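Local coordinates for DNA helicase assembly protein (Enterobacteria phage T4, PDB 1C1K) that loads the replicative helicase onto fork DNA coated by single-stranded DNA-binding protein, serving phage DNA replication, recombination and repair, at residues K17-L22 with K69-I74; Y23-Q28 with G32-I37; L73-N78 with G88-A93; S77-V80 with D84-I87; G104-I109 with S157-I162. All blocks are in the same frame, centred on the assembly; numbering follows the deposited sequence.

Interaction 1 (K17-L22 with K69-I74); sequences KSVYKL and KELALI
V19 and L71 meet with their side chains crossed at about a right angle, each offering both of its methyls. CG2 of V19 lies 3.8 Å from CD1 of L71, and CG1 of V19 lies 4.0 Å from CD2 of L71, so the two forks face each other branch to branch. L22, one helical turn after V19, comes at L71 more obliquely. Its CG stands opposite the backbone N (chi1 180°), which extends the side chain across the gap and brings CD2 to 3.7 Å from CB of L71. The same methyl rests 3.8 Å from the backbone N of A72. All of this belongs to the packing of helix 16-30 on helix 68-81 in the predominantly helical N-terminal part of the protein; the short axis segments approach to 10.5 Å and cross at -42°. That spacing leaves room for leucine and valine between the helices, while A72, with just a methyl, lets L22 reach the backbone beside it. Branched aliphatic residues suit this buried interface, where the side chains that meet are all apolar. F59 and L62 of helix 56-65 also touch V19, and F75, one turn beyond L71, lies against both V19 and L22.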
# COMPACT_ATOMS: atom_id res chain seq x y z
N LYS A 17 20.19 -10.84 -10.66
CA LYS A 17 19.42 -10.22 -11.73
C LYS A 17 17.93 -10.46 -11.52
O LYS A 17 17.10 -9.60 -11.83
CB LYS A 17 19.84 -10.76 -13.10
CG LYS A 17 19.03 -10.13 -14.24
CD LYS A 17 19.71 -10.23 -15.60
CE LYS A 17 18.84 -9.58 -16.67
NZ LYS A 17 19.00 -10.22 -18.01
N SER A 18 17.58 -11.63 -10.99
CA SER A 18 16.17 -11.94 -10.76
C SER A 18 15.60 -11.04 -9.67
O SER A 18 14.43 -10.65 -9.74
CB SER A 18 16.01 -13.42 -10.37
OG SER A 18 16.38 -14.26 -11.46
N VAL A 19 16.42 -10.70 -8.68
CA VAL A 19 15.97 -9.81 -7.61
C VAL A 19 15.71 -8.44 -8.24
O VAL A 19 14.72 -7.77 -7.93
CB VAL A 19 17.03 -9.68 -6.49
CG1 VAL A 19 16.63 -8.59 -5.50
CG2 VAL A 19 17.18 -11.00 -5.76
N TYR A 20 16.59 -8.03 -9.15
CA TYR A 20 16.42 -6.75 -9.82
C TYR A 20 15.11 -6.75 -10.63
O TYR A 20 14.38 -5.76 -10.61
CB TYR A 20 17.59 -6.46 -10.76
CG TYR A 20 17.29 -5.37 -11.78
CD1 TYR A 20 17.37 -4.02 -11.42
CD2 TYR A 20 16.95 -5.69 -13.09
CE1 TYR A 20 17.11 -3.02 -12.35
CE2 TYR A 20 16.69 -4.70 -14.03
CZ TYR A 20 16.77 -3.37 -13.65
OH TYR A 20 16.54 -2.38 -14.59
N LYS A 21 14.84 -7.85 -11.33
CA LYS A 21 13.62 -7.97 -12.13
C LYS A 21 12.39 -7.88 -11.24
O LYS A 21 11.39 -7.24 -11.61
CB LYS A 21 13.61 -9.30 -12.87
CG LYS A 21 14.62 -9.38 -14.00
CD LYS A 21 14.44 -10.64 -14.82
CE LYS A 21 15.48 -10.73 -15.92
NZ LYS A 21 15.62 -12.11 -16.46
N LEU A 22 12.44 -8.52 -10.08
CA LEU A 22 11.32 -8.49 -9.14
C LEU A 22 11.08 -7.04 -8.68
O LEU A 22 9.95 -6.57 -8.65
CB LEU A 22 11.60 -9.39 -7.94
CG LEU A 22 10.51 -9.43 -6.87
CD1 LEU A 22 9.31 -10.23 -7.38
CD2 LEU A 22 11.06 -10.08 -5.59
N LYS A 69 9.66 -14.66 -1.12
CA LYS A 69 8.58 -14.02 -0.36
C LYS A 69 9.10 -12.82 0.44
O LYS A 69 8.44 -11.78 0.51
CB LYS A 69 7.91 -15.04 0.58
CG LYS A 69 8.84 -15.63 1.63
CD LYS A 69 8.12 -16.65 2.50
CE LYS A 69 8.85 -16.86 3.82
NZ LYS A 69 8.25 -17.98 4.61
N GLU A 70 10.28 -12.96 1.03
CA GLU A 70 10.87 -11.87 1.80
C GLU A 70 11.26 -10.72 0.86
O GLU A 70 11.05 -9.54 1.18
CB GLU A 70 12.10 -12.38 2.56
CG GLU A 70 11.77 -13.49 3.57
CD GLU A 70 13.00 -14.09 4.22
OE1 GLU A 70 13.93 -14.52 3.50
OE2 GLU A 70 13.04 -14.15 5.47
N LEU A 71 11.83 -11.06 -0.29
CA LEU A 71 12.23 -10.04 -1.26
C LEU A 71 11.00 -9.26 -1.72
O LEU A 71 11.03 -8.04 -1.80
CB LEU A 71 12.91 -10.71 -2.47
CG LEU A 71 14.28 -11.34 -2.19
CD1 LEU A 71 14.65 -12.32 -3.30
CD2 LEU A 71 15.33 -10.25 -2.06
N ALA A 72 9.92 -9.97 -2.01
CA ALA A 72 8.68 -9.31 -2.45
C ALA A 72 8.20 -8.33 -1.38
O ALA A 72 7.82 -7.19 -1.70
CB ALA A 72 7.60 -10.36 -2.71
N LEU A 73 8.20 -8.76 -0.13
CA LEU A 73 7.75 -7.92 0.99
C LEU A 73 8.65 -6.70 1.16
O LEU A 73 8.16 -5.61 1.45
CB LEU A 73 7.72 -8.74 2.28
CG LEU A 73 6.59 -9.77 2.38
CD1 LEU A 73 6.62 -10.45 3.74
CD2 LEU A 73 5.26 -9.10 2.15
N ILE A 74 9.96 -6.89 1.00
CA ILE A 74 10.90 -5.78 1.13
C ILE A 74 10.53 -4.72 0.09
O ILE A 74 10.42 -3.53 0.40
CB ILE A 74 12.36 -6.25 0.86
CG1 ILE A 74 12.90 -7.01 2.07
CG2 ILE A 74 13.26 -5.05 0.56
CD1 ILE A 74 14.14 -7.86 1.76

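Interaction 2 (Y23-Q28 with G32-I37); sequences YLMIKQ and GKYDVI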
# COMPACT_ATOMS: atom_id res chain seq x y z
N TYR A 23 12.15 -6.35 -8.32
CA TYR A 23 12.03 -4.97 -7.87
C TYR A 23 11.41 -4.10 -8.97
O TYR A 23 10.48 -3.33 -8.71
CB TYR A 23 13.41 -4.40 -7.51
CG TYR A 23 13.47 -2.89 -7.55
CD1 TYR A 23 12.75 -2.12 -6.63
CD2 TYR A 23 14.23 -2.23 -8.50
CE1 TYR A 23 12.80 -0.72 -6.67
CE2 TYR A 23 14.29 -0.84 -8.55
CZ TYR A 23 13.57 -0.10 -7.64
OH TYR A 23 13.61 1.28 -7.70
N LEU A 24 11.93 -4.22 -10.19
CA LEU A 24 11.44 -3.43 -11.31
C LEU A 24 9.97 -3.68 -11.61
O LEU A 24 9.22 -2.74 -11.88
CB LEU A 24 12.28 -3.69 -12.57
CG LEU A 24 12.19 -2.59 -13.63
CD1 LEU A 24 12.74 -1.28 -13.07
CD2 LEU A 24 12.99 -2.99 -14.87
N MET A 25 9.55 -4.94 -11.57
CA MET A 25 8.16 -5.25 -11.85
C MET A 25 7.26 -4.67 -10.76
O MET A 25 6.19 -4.15 -11.07
CB MET A 25 7.96 -6.76 -11.97
CG MET A 25 7.95 -7.55 -10.68
SD MET A 25 7.45 -9.27 -10.97
CE MET A 25 6.33 -9.07 -12.31
N ILE A 26 7.68 -4.74 -9.50
CA ILE A 26 6.86 -4.19 -8.42
C ILE A 26 6.87 -2.67 -8.48
O ILE A 26 5.86 -2.02 -8.21
CB ILE A 26 7.36 -4.70 -7.04
CG1 ILE A 26 7.13 -6.21 -6.94
CG2 ILE A 26 6.62 -3.97 -5.89
CD1 ILE A 26 7.81 -6.88 -5.75
N LYS A 27 8.00 -2.09 -8.86
CA LYS A 27 8.12 -0.64 -8.97
C LYS A 27 7.15 -0.13 -10.03
O LYS A 27 6.42 0.84 -9.82
CB LYS A 27 9.54 -0.24 -9.34
CG LYS A 27 9.77 1.26 -9.41
CD LYS A 27 11.10 1.57 -10.10
CE LYS A 27 11.43 3.05 -10.01
NZ LYS A 27 12.34 3.44 -11.12
N GLN A 28 7.14 -0.79 -11.18
CA GLN A 28 6.26 -0.38 -12.27
C GLN A 28 4.80 -0.61 -11.89
O GLN A 28 3.93 0.18 -12.25
CB GLN A 28 6.64 -1.14 -13.54
CG GLN A 28 7.98 -0.69 -14.10
CD GLN A 28 8.50 -1.59 -15.20
OE1 GLN A 28 9.68 -1.54 -15.55
NE2 GLN A 28 7.61 -2.42 -15.75
N GLY A 32 1.55 2.14 -11.56
CA GLY A 32 0.43 1.93 -12.47
C GLY A 32 0.86 1.65 -13.90
O GLY A 32 0.09 1.89 -14.84
N LYS A 33 2.07 1.14 -14.09
CA LYS A 33 2.60 0.85 -15.42
C LYS A 33 2.61 -0.64 -15.74
O LYS A 33 2.87 -1.04 -16.87
CB LYS A 33 4.01 1.41 -15.54
CG LYS A 33 4.06 2.92 -15.61
CD LYS A 33 5.49 3.41 -15.75
CE LYS A 33 5.82 4.42 -14.67
NZ LYS A 33 7.02 5.22 -15.04
N TYR A 34 2.35 -1.45 -14.72
CA TYR A 34 2.32 -2.90 -14.89
C TYR A 34 1.31 -3.45 -13.90
O TYR A 34 0.82 -2.73 -13.04
CB TYR A 34 3.71 -3.48 -14.59
CG TYR A 34 3.97 -4.84 -15.20
CD1 TYR A 34 4.05 -5.00 -16.58
CD2 TYR A 34 4.16 -5.96 -14.39
CE1 TYR A 34 4.33 -6.24 -17.15
CE2 TYR A 34 4.44 -7.21 -14.95
CZ TYR A 34 4.52 -7.34 -16.32
OH TYR A 34 4.83 -8.56 -16.89
N ASP A 35 0.98 -4.73 -14.04
CA ASP A 35 0.04 -5.39 -13.15
C ASP A 35 0.60 -6.76 -12.86
O ASP A 35 0.43 -7.70 -13.64
CB ASP A 35 -1.33 -5.52 -13.82
CG ASP A 35 -2.42 -5.97 -12.86
OD1 ASP A 35 -2.10 -6.62 -11.84
OD2 ASP A 35 -3.60 -5.67 -13.13
N VAL A 36 1.29 -6.89 -11.73
CA VAL A 36 1.90 -8.16 -11.36
C VAL A 36 0.92 -9.31 -11.23
O VAL A 36 1.30 -10.47 -11.36
CB VAL A 36 2.70 -8.04 -10.04
CG1 VAL A 36 3.88 -7.11 -10.23
CG2 VAL A 36 1.80 -7.56 -8.92
N ILE A 37 -0.35 -9.00 -10.96
CA ILE A 37 -1.34 -10.05 -10.83
C ILE A 37 -1.77 -10.51 -12.22
O ILE A 37 -1.87 -11.70 -12.49
CB ILE A 37 -2.58 -9.57 -10.04
CG1 ILE A 37 -2.16 -9.09 -8.64
CG2 ILE A 37 -3.60 -10.70 -9.93
CD1 ILE A 37 -1.33 -10.09 -7.85
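Q28 O receives the backbone of the returning chain at the end of helix 16-30, where G32 terminates the helix in a Schellman motif. G32 has a positive phi of 73°, a conformation that glycine adopts with little strain because it lacks a CB. Among the polar contacts, the main bond runs from K33 N to Q28 O at 2.8 Å, with an N-H...O angle of 160° and the donor tilted from the carbonyl plane. Y34 N adds a weak, bent bond to the same oxygen at 3.4 Å.

The apolar contacts fall into two groups. Near the helix end, CB of Q28 packs 3.9 Å from CB of Y34, while CB of K33 also lies against CB of Q28 before the rest of the lysine chain leads away. Farther back, M25 has CG between its backbone N and carbonyl carbon (chi1 76°) and bends again at chi3, which carries its terminal methyl toward the loop. The long, flexible thioether chain of methionine suits this reach from helix to loop. Y34 meets it obliquely and sends its hydroxyl on to a hydrogen bond with C42 O, so the tyrosine is held at its far end too. V36, buried, lies beside M25: the methyl CE of M25 lies 3.7 Å from CE2 of Y34 and 3.8 Å from CG1 of V36.

Interaction 3 (L73-N78 with G88-A93); sequences LIFISN and GDISDA
The loop between helices 83-86 and 95-107 is joined to the flank of helix 68-81 through I90, a buried isoleucine whose side chain meets F75 and N78. A chi1 of -169° swings its longer branch out to the helix. There CG1 approaches the edge of the F75 ring near the ring plane, 4.1 Å from CE2, and the two side chains cross at about a right angle. Farther out, CD1 of I90 touches the aliphatic base of N78, 3.8 Å from CB. Isoleucine thus serves two neighbours with successive atoms of one branch.

N78 suits this buried place because its amide is engaged on the helix side. ND2 donates to I74 O at 2.8 Å, nearly straight at 171° and with the acceptor in the amide plane; the same oxygen also takes the backbone N-H of N78 from the opposite face of its plane. ND2 bonds in addition to A95 O, and N82 ND2 bonds to both N78 OD1 and A93 O, tying the amide to the loop. This is helix-loop packing within an alpha-helical fold: the loop before helix 95-107 lies on helix 68-81 chiefly through one isoleucine.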
# COMPACT_ATOMS: atom_id res chain seq x y z
N LEU A 73 8.20 -8.76 -0.13
CA LEU A 73 7.75 -7.92 0.99
C LEU A 73 8.65 -6.70 1.16
O LEU A 73 8.16 -5.61 1.45
CB LEU A 73 7.72 -8.74 2.28
CG LEU A 73 6.59 -9.77 2.38
CD1 LEU A 73 6.62 -10.45 3.74
CD2 LEU A 73 5.26 -9.10 2.15
N ILE A 74 9.96 -6.89 1.00
CA ILE A 74 10.90 -5.78 1.13
C ILE A 74 10.53 -4.72 0.09
O ILE A 74 10.42 -3.53 0.40
CB ILE A 74 12.36 -6.25 0.86
CG1 ILE A 74 12.90 -7.01 2.07
CG2 ILE A 74 13.26 -5.05 0.56
CD1 ILE A 74 14.14 -7.86 1.76
N PHE A 75 10.34 -5.14 -1.16
CA PHE A 75 10.02 -4.18 -2.21
C PHE A 75 8.62 -3.59 -2.08
O PHE A 75 8.46 -2.39 -2.26
CB PHE A 75 10.21 -4.82 -3.58
CG PHE A 75 11.64 -5.20 -3.86
CD1 PHE A 75 11.95 -6.40 -4.50
CD2 PHE A 75 12.69 -4.38 -3.46
CE1 PHE A 75 13.27 -6.78 -4.72
CE2 PHE A 75 14.02 -4.74 -3.68
CZ PHE A 75 14.31 -5.95 -4.31
N ILE A 76 7.63 -4.42 -1.76
CA ILE A 76 6.26 -3.93 -1.62
C ILE A 76 6.16 -2.92 -0.47
O ILE A 76 5.67 -1.81 -0.66
CB ILE A 76 5.27 -5.09 -1.36
CG1 ILE A 76 5.16 -5.97 -2.61
CG2 ILE A 76 3.88 -4.53 -1.03
CD1 ILE A 76 4.51 -7.32 -2.35
N SER A 77 6.61 -3.31 0.72
CA SER A 77 6.54 -2.41 1.87
C SER A 77 7.18 -1.06 1.57
O SER A 77 6.59 -0.02 1.86
CB SER A 77 7.21 -3.04 3.09
OG SER A 77 8.61 -3.16 2.92
N ASN A 78 8.37 -1.07 0.97
CA ASN A 78 9.06 0.17 0.64
C ASN A 78 8.38 1.00 -0.43
O ASN A 78 8.19 2.20 -0.27
CB ASN A 78 10.49 -0.13 0.18
CG ASN A 78 11.46 -0.25 1.34
OD1 ASN A 78 12.00 0.75 1.82
ND2 ASN A 78 11.68 -1.47 1.80
N GLY A 88 12.83 7.94 -5.41
CA GLY A 88 14.24 7.63 -5.24
C GLY A 88 14.55 6.16 -5.44
O GLY A 88 13.66 5.31 -5.31
N ASP A 89 15.81 5.84 -5.73
CA ASP A 89 16.24 4.46 -5.96
C ASP A 89 16.15 3.61 -4.69
O ASP A 89 16.45 4.07 -3.59
CB ASP A 89 17.68 4.43 -6.47
CG ASP A 89 17.78 4.76 -7.96
OD1 ASP A 89 18.90 5.04 -8.43
OD2 ASP A 89 16.74 4.73 -8.65
N ILE A 90 15.75 2.36 -4.87
CA ILE A 90 15.59 1.44 -3.76
C ILE A 90 16.88 1.18 -3.00
O ILE A 90 16.86 0.93 -1.80
CB ILE A 90 14.99 0.09 -4.26
CG1 ILE A 90 14.57 -0.77 -3.06
CG2 ILE A 90 16.00 -0.65 -5.13
CD1 ILE A 90 13.40 -0.20 -2.30
N SER A 91 18.01 1.26 -3.70
CA SER A 91 19.31 1.05 -3.05
C SER A 91 19.74 2.25 -2.20
O SER A 91 20.76 2.18 -1.51
CB SER A 91 20.38 0.76 -4.11
OG SER A 91 20.42 1.77 -5.09
N ASP A 92 18.97 3.33 -2.26
CA ASP A 92 19.25 4.57 -1.52
C ASP A 92 18.17 4.84 -0.47
O ASP A 92 18.25 5.82 0.26
CB ASP A 92 19.27 5.79 -2.46
CG ASP A 92 20.35 5.72 -3.52
OD1 ASP A 92 21.47 5.26 -3.22
OD2 ASP A 92 20.08 6.14 -4.67
N ALA A 93 17.16 3.98 -0.41
CA ALA A 93 16.04 4.21 0.52
C ALA A 93 16.11 3.58 1.90
O ALA A 93 15.12 3.65 2.64
CB ALA A 93 14.73 3.78 -0.15

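Interaction 4 (S77-V80 with D84-I87); sequences SNLV and DAWI
W86 and V80 make the firm polar link of this contact: the indole NE1 donates to V80 O at 2.9 Å, with an N-H...O angle of 153°. The oxygen lies in the plane of the indole, but NE1 sits well above the plane of the carbonyl, 62° out of it, so the bond is well directed for the donor and not aimed at a lone pair of the acceptor. L79 O lies close as well, 3.3 Å from CD1 of the indole. Tryptophan fits here because its flat ring spans the gap while its one N-H serves a carbonyl near the end of helix 68-81.

A85 makes the other close approach. Its methyl points toward the helix and sits 3.7 Å from N78 O; a side chain this small allows the two backbones to come together, with CA of L79 and CA of A85 5.5 Å apart. L79 is directed away at its root, yet its CD2 comes within 3.5 Å of A85 O. Its methyl-to-methyl contact with A85 is looser, CD2 to CB being 4.4 Å.

On the outer side, D84 and I87 are exposed, and their side chains leave the interface. The tight turn between helices 68-81 and 83-86 is closed in by other helices: L79 packs on helix 16-30, V80 and W86 touch F158 of helix 158-168, and Y186 and K189 of helix 181-196 give W86 an edge-to-face and a cation-pi partner.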
# COMPACT_ATOMS: atom_id res chain seq x y z
N SER A 77 6.61 -3.31 0.72
CA SER A 77 6.54 -2.41 1.87
C SER A 77 7.18 -1.06 1.57
O SER A 77 6.59 -0.02 1.86
CB SER A 77 7.21 -3.04 3.09
OG SER A 77 8.61 -3.16 2.92
N ASN A 78 8.37 -1.07 0.97
CA ASN A 78 9.06 0.17 0.64
C ASN A 78 8.38 1.00 -0.43
O ASN A 78 8.19 2.20 -0.27
CB ASN A 78 10.49 -0.13 0.18
CG ASN A 78 11.46 -0.25 1.34
OD1 ASN A 78 12.00 0.75 1.82
ND2 ASN A 78 11.68 -1.47 1.80
N LEU A 79 8.00 0.36 -1.53
CA LEU A 79 7.37 1.10 -2.62
C LEU A 79 5.97 1.62 -2.29
O LEU A 79 5.48 2.54 -2.95
CB LEU A 79 7.34 0.24 -3.88
CG LEU A 79 8.73 0.08 -4.50
CD1 LEU A 79 8.74 -1.09 -5.46
CD2 LEU A 79 9.11 1.37 -5.23
N VAL A 80 5.34 1.04 -1.28
CA VAL A 80 4.01 1.50 -0.90
C VAL A 80 4.07 2.60 0.15
O VAL A 80 3.56 3.71 -0.06
CB VAL A 80 3.13 0.36 -0.32
CG1 VAL A 80 1.88 0.95 0.33
CG2 VAL A 80 2.74 -0.60 -1.41
N ASP A 84 10.52 7.67 0.41
CA ASP A 84 11.88 7.83 -0.10
C ASP A 84 12.10 6.89 -1.29
O ASP A 84 13.04 7.06 -2.06
CB ASP A 84 12.90 7.53 1.00
CG ASP A 84 13.27 8.76 1.81
OD1 ASP A 84 14.22 8.69 2.62
OD2 ASP A 84 12.61 9.81 1.64
N ALA A 85 11.21 5.91 -1.44
CA ALA A 85 11.32 4.95 -2.53
C ALA A 85 10.29 5.22 -3.63
O ALA A 85 10.32 4.58 -4.68
CB ALA A 85 11.15 3.53 -1.99
N TRP A 86 9.38 6.16 -3.38
CA TRP A 86 8.35 6.50 -4.35
C TRP A 86 8.99 6.99 -5.65
O TRP A 86 8.51 6.68 -6.74
CB TRP A 86 7.42 7.57 -3.78
CG TRP A 86 6.35 7.02 -2.87
CD1 TRP A 86 6.22 5.73 -2.45
CD2 TRP A 86 5.26 7.75 -2.29
NE1 TRP A 86 5.12 5.61 -1.64
CE2 TRP A 86 4.51 6.83 -1.52
CE3 TRP A 86 4.84 9.09 -2.35
CZ2 TRP A 86 3.37 7.21 -0.81
CZ3 TRP A 86 3.70 9.46 -1.64
CH2 TRP A 86 2.98 8.52 -0.88
N ILE A 87 10.06 7.76 -5.52
CA ILE A 87 10.77 8.29 -6.68
C ILE A 87 12.26 7.94 -6.62
O ILE A 87 12.89 7.68 -7.65
CB ILE A 87 10.61 9.82 -6.79
CG1 ILE A 87 9.14 10.17 -7.03
CG2 ILE A 87 11.47 10.36 -7.93
CD1 ILE A 87 8.65 11.35 -6.21

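Interaction 5 (G104-I109 with S157-I162); sequences GRLKQI and SFETFI
This is a small, mainly apolar contact between the junction of helices 95-107 and 109-126 and the start of helix 158-168. I109 carries it. With chi1 at -173° and chi2 at 143°, its CD1 rests against the aliphatic part of E159, 3.4 Å from CB and 3.6 Å from CG. L106 adds a lighter touch, with CD2 4.1 Å from OE2 of E159 and the two side chains crossing at about a right angle. The bend of E159 at chi2 (83°) turns the carboxylate aside and leaves its methylene groups facing I109, so one residue presents an apolar flank and a polar end. A water supplies a polar bridge, donating to I109 O at 3.2 Å and to T160 OG1 at 2.9 Å. At the helix start, S157 is the N-cap: its hydroxyl oxygen accepts from T160 N at 3.2 Å, a role suited to a short polar side chain. The buried carboxylate is provided for outside the two segments, since OE2 of E159 bonds to the hydroxyls of Y102 and Y193. Two such neutral partners, with the nearby helix N terminus, would probably help stabilise a negative charge on E159.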
# COMPACT_ATOMS: atom_id res chain seq x y z
N GLY A 104 6.48 -5.88 11.05
CA GLY A 104 5.82 -5.91 12.34
C GLY A 104 4.44 -5.29 12.24
O GLY A 104 3.50 -5.73 12.90
N ARG A 105 4.31 -4.27 11.39
CA ARG A 105 3.03 -3.61 11.20
C ARG A 105 2.05 -4.52 10.47
O ARG A 105 0.87 -4.58 10.81
CB ARG A 105 3.21 -2.31 10.40
CG ARG A 105 4.32 -1.41 10.92
CD ARG A 105 4.43 -0.14 10.08
NE ARG A 105 4.91 0.98 10.88
CZ ARG A 105 5.20 2.18 10.39
NH1 ARG A 105 5.06 2.42 9.09
NH2 ARG A 105 5.62 3.14 11.21
N LEU A 106 2.55 -5.24 9.47
CA LEU A 106 1.71 -6.14 8.70
C LEU A 106 1.18 -7.29 9.56
O LEU A 106 0.08 -7.78 9.34
CB LEU A 106 2.49 -6.72 7.52
CG LEU A 106 2.53 -5.89 6.23
CD1 LEU A 106 3.26 -6.67 5.16
CD2 LEU A 106 1.12 -5.54 5.77
N LYS A 107 1.98 -7.70 10.54
CA LYS A 107 1.58 -8.79 11.42
C LYS A 107 0.43 -8.43 12.37
O LYS A 107 -0.26 -9.31 12.88
CB LYS A 107 2.78 -9.27 12.24
CG LYS A 107 3.00 -10.77 12.21
CD LYS A 107 3.90 -11.19 11.06
CE LYS A 107 5.36 -10.96 11.40
NZ LYS A 107 5.74 -9.54 11.23
N GLN A 108 0.22 -7.13 12.59
CA GLN A 108 -0.85 -6.67 13.48
C GLN A 108 -1.85 -5.79 12.75
O GLN A 108 -2.39 -4.84 13.32
CB GLN A 108 -0.24 -5.90 14.65
CG GLN A 108 0.84 -4.90 14.26
CD GLN A 108 1.72 -4.49 15.45
OE1 GLN A 108 1.41 -4.81 16.60
NE2 GLN A 108 2.81 -3.79 15.16
N ILE A 109 -2.12 -6.12 11.49
CA ILE A 109 -3.05 -5.35 10.67
C ILE A 109 -4.47 -5.17 11.22
O ILE A 109 -5.03 -4.07 11.14
CB ILE A 109 -3.14 -5.95 9.24
CG1 ILE A 109 -3.96 -5.04 8.33
CG2 ILE A 109 -3.75 -7.35 9.30
CD1 ILE A 109 -3.45 -4.98 6.91
N SER A 157 -3.15 4.13 8.07
CA SER A 157 -2.30 3.48 7.09
C SER A 157 -2.96 3.24 5.74
O SER A 157 -4.18 3.40 5.58
CB SER A 157 -1.81 2.15 7.65
OG SER A 157 -2.90 1.26 7.76
N PHE A 158 -2.15 2.84 4.76
CA PHE A 158 -2.65 2.54 3.43
C PHE A 158 -3.55 1.31 3.53
O PHE A 158 -4.57 1.23 2.85
CB PHE A 158 -1.50 2.23 2.47
CG PHE A 158 -1.01 3.43 1.71
CD1 PHE A 158 -0.17 4.36 2.31
CD2 PHE A 158 -1.38 3.63 0.39
CE1 PHE A 158 0.30 5.47 1.61
CE2 PHE A 158 -0.92 4.73 -0.33
CZ PHE A 158 -0.08 5.65 0.29
N GLU A 159 -3.17 0.35 4.37
CA GLU A 159 -3.97 -0.86 4.51
C GLU A 159 -5.35 -0.52 5.07
O GLU A 159 -6.36 -1.09 4.64
CB GLU A 159 -3.26 -1.88 5.41
CG GLU A 159 -1.98 -2.47 4.80
CD GLU A 159 -0.77 -1.57 4.99
OE1 GLU A 159 -0.87 -0.59 5.76
OE2 GLU A 159 0.28 -1.83 4.37
N THR A 160 -5.40 0.41 6.02
CA THR A 160 -6.67 0.81 6.61
C THR A 160 -7.52 1.50 5.54
O THR A 160 -8.70 1.21 5.40
CB THR A 160 -6.47 1.78 7.79
OG1 THR A 160 -6.06 1.03 8.94
CG2 THR A 160 -7.77 2.53 8.11
N PHE A 161 -6.90 2.40 4.78
CA PHE A 161 -7.62 3.11 3.72
C PHE A 161 -8.21 2.10 2.73
O PHE A 161 -9.38 2.20 2.34
CB PHE A 161 -6.67 4.06 2.98
CG PHE A 161 -7.38 5.15 2.22
CD1 PHE A 161 -7.88 4.91 0.94
CD2 PHE A 161 -7.53 6.42 2.78
CE1 PHE A 161 -8.54 5.92 0.23
CE2 PHE A 161 -8.19 7.44 2.07
CZ PHE A 161 -8.69 7.19 0.80
N ILE A 162 -7.42 1.11 2.33
CA ILE A 162 -7.90 0.13 1.38
C ILE A 162 -8.93 -0.80 2.01
O ILE A 162 -9.85 -1.27 1.33
CB ILE A 162 -6.72 -0.66 0.76
CG1 ILE A 162 -5.87 0.30 -0.08
CG2 ILE A 162 -7.23 -1.79 -0.13
CD1 ILE A 162 -4.49 -0.23 -0.42
O HOH W 1 -4.84 -1.62 9.07

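Following the chain from its N terminus, helix 16-30 supplies the first segments of interactions 1 and 2. Interaction 2 closes a short loop just after that helix, and this loop lies wholly within the much longer one closed by interaction 1 on reaching helix 68-81. Interactions 3 and 4 then leave from the same helix: the short loop of 4 falls within that of 3, and A93 touches A85 between them. F75 and I90 also meet Y23, joining interaction 3 to helix 16-30. Interaction 5 follows in series, closing a long loop from the end of helix 95-107 to the start of helix 158-168; it touches interaction 4, which ties helix 158-168 to the end of helix 68-81.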